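Local coordinates for protein D-alanine--D-alanine ligase (Acinetobacter baumannii ACICU, PDB 5D8D) that joins two D-alanine molecules into D-alanyl-D-alanine at the expense of ATP, a step of peptidoglycan biosynthesis and so of bacterial cell wall formation, at residues F7-V12 with Q41-D46. Residues are numbered along the deposited sequence; the frame is centred on the assembly and turned at random.
Sequences FGKVAV and QAEAFD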
ATOM      1  N   PHE A   7      11.178  -5.914  27.346  1.00 45.32           N
ATOM      2  CA  PHE A   7      11.235  -6.115  25.877  1.00 42.90           C
ATOM      3  C   PHE A   7      11.653  -7.507  25.399  1.00 42.53           C
ATOM      4  O   PHE A   7      11.473  -7.812  24.197  1.00 40.99           O
ATOM      5  CB  PHE A   7      12.170  -5.094  25.210  1.00 39.40           C
ATOM      6  CG  PHE A   7      11.774  -3.662  25.448  1.00 41.96           C
ATOM      7  CD1 PHE A   7      10.683  -3.107  24.791  1.00 42.56           C
ATOM      8  CD2 PHE A   7      12.496  -2.852  26.315  1.00 41.59           C
ATOM      9  CE1 PHE A   7      10.328  -1.774  25.005  1.00 40.25           C
ATOM     10  CE2 PHE A   7      12.150  -1.528  26.519  1.00 39.48           C
ATOM     11  CZ  PHE A   7      11.060  -0.994  25.862  1.00 40.20           C
ATOM     12  N   GLY A   8      12.220  -8.342  26.277  1.00 38.09           N
ATOM     13  CA  GLY A   8      12.616  -9.681  25.843  1.00 39.21           C
ATOM     14  C   GLY A   8      13.635  -9.559  24.706  1.00 41.92           C
ATOM     15  O   GLY A   8      14.451  -8.638  24.721  1.00 38.51           O
ATOM     16  N   LYS A   9      13.590 -10.465  23.720  1.00 42.60           N
ATOM     17  CA  LYS A   9      14.646 -10.505  22.691  1.00 46.04           C
ATOM     18  C   LYS A   9      14.233  -9.588  21.575  1.00 45.17           C
ATOM     19  O   LYS A   9      13.175  -9.795  21.023  1.00 39.87           O
ATOM     20  CB  LYS A   9      14.922 -11.909  22.176  1.00 46.48           C
ATOM     21  CG  LYS A   9      15.636 -12.782  23.182  1.00 52.93           C
ATOM     22  CD  LYS A   9      16.094 -14.114  22.603  1.00 60.63           C
ATOM     23  CE  LYS A   9      17.411 -13.988  21.850  1.00 63.92           C
ATOM     24  NZ  LYS A   9      17.460 -14.954  20.714  1.00 72.34           N
ATOM     25  N   VAL A  10      15.041  -8.553  21.269  1.00 45.21           N
ATOM     26  CA  VAL A  10      14.703  -7.653  20.188  1.00 40.05           C
ATOM     27  C   VAL A  10      15.640  -7.808  19.042  1.00 40.16           C
ATOM     28  O   VAL A  10      16.826  -7.903  19.242  1.00 42.84           O
ATOM     29  CB  VAL A  10      14.380  -6.182  20.612  1.00 40.67           C
ATOM     30  CG1 VAL A  10      14.497  -5.936  22.099  1.00 40.74           C
ATOM     31  CG2 VAL A  10      15.058  -5.145  19.741  1.00 40.23           C
ATOM     32  N   ALA A  11      15.067  -7.854  17.831  1.00 40.02           N
ATOM     33  CA  ALA A  11      15.833  -7.878  16.597  1.00 40.16           C
ATOM     34  C   ALA A  11      15.900  -6.486  15.997  1.00 38.78           C
ATOM     35  O   ALA A  11      14.870  -5.885  15.736  1.00 43.56           O
ATOM     36  CB  ALA A  11      15.209  -8.829  15.603  1.00 39.56           C
ATOM     37  N   VAL A  12      17.109  -5.984  15.781  1.00 37.32           N
ATOM     38  CA  VAL A  12      17.306  -4.730  15.081  1.00 39.42           C
ATOM     39  C   VAL A  12      17.574  -5.080  13.631  1.00 40.01           C
ATOM     40  O   VAL A  12      18.640  -5.624  13.288  1.00 37.92           O
ATOM     41  CB  VAL A  12      18.444  -3.931  15.678  1.00 38.20           C
ATOM     42  CG1 VAL A  12      18.708  -2.683  14.851  1.00 38.36           C
ATOM     43  CG2 VAL A  12      18.073  -3.547  17.098  1.00 40.03           C
ATOM     44  N   GLN A  41      17.932  -6.422  25.310  1.00 44.76           N
ATOM     45  CA  GLN A  41      18.639  -7.556  24.699  1.00 53.52           C
ATOM     46  C   GLN A  41      18.472  -7.433  23.210  1.00 50.09           C
ATOM     47  O   GLN A  41      17.643  -8.119  22.646  1.00 52.31           O
ATOM     48  CB  GLN A  41      18.048  -8.932  25.074  1.00 55.13           C
ATOM     49  CG  GLN A  41      18.231  -9.429  26.487  1.00 64.52           C
ATOM     50  CD  GLN A  41      17.460 -10.730  26.682  1.00 74.92           C
ATOM     51  OE1 GLN A  41      17.729 -11.731  26.006  1.00 76.51           O
ATOM     52  NE2 GLN A  41      16.456 -10.704  27.561  1.00 77.35           N
ATOM     53  N   ALA A  42      19.261  -6.586  22.576  1.00 49.52           N
ATOM     54  CA  ALA A  42      19.164  -6.369  21.129  1.00 46.97           C
ATOM     55  C   ALA A  42      20.227  -7.180  20.363  1.00 46.08           C
ATOM     56  O   ALA A  42      21.324  -7.407  20.880  1.00 47.17           O
ATOM     57  CB  ALA A  42      19.308  -4.902  20.843  1.00 46.63           C
ATOM     58  N   GLU A  43      19.885  -7.609  19.144  1.00 46.12           N
ATOM     59  CA  GLU A  43      20.819  -8.299  18.237  1.00 45.65           C
ATOM     60  C   GLU A  43      20.580  -7.797  16.833  1.00 43.34           C
ATOM     61  O   GLU A  43      19.452  -7.663  16.382  1.00 44.33           O
ATOM     62  CB  GLU A  43      20.642  -9.823  18.278  1.00 47.65           C
ATOM     63  CG  GLU A  43      20.643 -10.419  19.684  1.00 55.62           C
ATOM     64  CD  GLU A  43      20.459 -11.951  19.742  1.00 63.91           C
ATOM     65  OE1 GLU A  43      19.955 -12.550  18.766  1.00 63.04           O
ATOM     66  OE2 GLU A  43      20.818 -12.567  20.787  1.00 67.87           O
ATOM     67  N   ALA A  44      21.642  -7.498  16.131  1.00 39.44           N
ATOM     68  CA  ALA A  44      21.528  -7.261  14.705  1.00 42.15           C
ATOM     69  C   ALA A  44      20.883  -8.455  13.922  1.00 42.21           C
ATOM     70  O   ALA A  44      21.142  -9.628  14.190  1.00 40.30           O
ATOM     71  CB  ALA A  44      22.917  -6.944  14.155  1.00 43.06           C
ATOM     72  N   PHE A  45      20.017  -8.141  12.963  1.00 39.75           N
ATOM     73  CA  PHE A  45      19.419  -9.141  12.095  1.00 35.55           C
ATOM     74  C   PHE A  45      19.437  -8.524  10.738  1.00 37.70           C
ATOM     75  O   PHE A  45      18.696  -7.566  10.487  1.00 38.84           O
ATOM     76  CB  PHE A  45      17.975  -9.406  12.520  1.00 38.30           C
ATOM     77  CG  PHE A  45      17.369 -10.628  11.908  1.00 39.03           C
ATOM     78  CD1 PHE A  45      17.184 -10.736  10.543  1.00 40.41           C
ATOM     79  CD2 PHE A  45      16.935 -11.653  12.706  1.00 39.96           C
ATOM     80  CE1 PHE A  45      16.619 -11.854   9.986  1.00 37.96           C
ATOM     81  CE2 PHE A  45      16.369 -12.772  12.156  1.00 40.11           C
ATOM     82  CZ  PHE A  45      16.200 -12.869  10.797  1.00 40.76           C
ATOM     83  N   ASP A  46      20.256  -9.086   9.860  1.00 40.29           N
ATOM     84  CA  ASP A  46      20.393  -8.585   8.523  1.00 42.32           C
ATOM     85  C   ASP A  46      19.683  -9.524   7.584  1.00 45.47           C
ATOM     86  O   ASP A  46      20.237 -10.587   7.268  1.00 47.54           O
ATOM     87  CB  ASP A  46      21.871  -8.442   8.120  1.00 41.24           C
ATOM     88  CG  ASP A  46      22.032  -7.695   6.815  1.00 45.52           C
ATOM     89  OD1 ASP A  46      21.016  -7.495   6.084  1.00 44.31           O
ATOM     90  OD2 ASP A  46      23.163  -7.284   6.513  1.00 46.15           O
TER
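V10 and V12 each offer both backbone polar groups to the strand 41-45, and the resulting ladder illustrates how parallel strands are laced together. V10 N donates to Q41 O at 3.0 Å in an almost straight bond (174° at the hydrogen), while V10 O accepts from E43 N at 3.1 Å. Two residues on, V12 N donates to E43 O at 2.9 Å and V12 O takes F45 N, also at 2.9 Å. V10 therefore faces A42 and V12 faces A44, each bridging the residues before and after its neighbour, and A42 CA adds a C-H...O contact to V10 O. The strand axes diverge by 34°, a marked twist.

Apolar contacts fall on both faces. On the face of V10, A42 and V12, the CG2 methyl of V12 lies anti to its carbonyl carbon and meets A42 CB at 4.2 Å; L35 of helix 21-37 touches both side chains. On the other face, A11 CB packs against F45 CB, also at 4.2 Å. With chi1 of -167°, the F45 ring is carried away from the strand 9-12.

The polar side chains share this second face. K9, its chain bent near the end, crosses over E43, where K9 NZ and E43 OE1 form a long salt bridge of 4.0 Å. E43 OE1 has its stronger partner in Y58, whose OH is hydrogen-bonded to it, so K9 adds only a long-range charge contact.

Helix 21-37 links the two parallel strands and packs on the face of V12 and A42, completing a beta-alpha-beta crossover, as in the Rossmann-like N-terminal domain of D-alanine–D-alanine ligases.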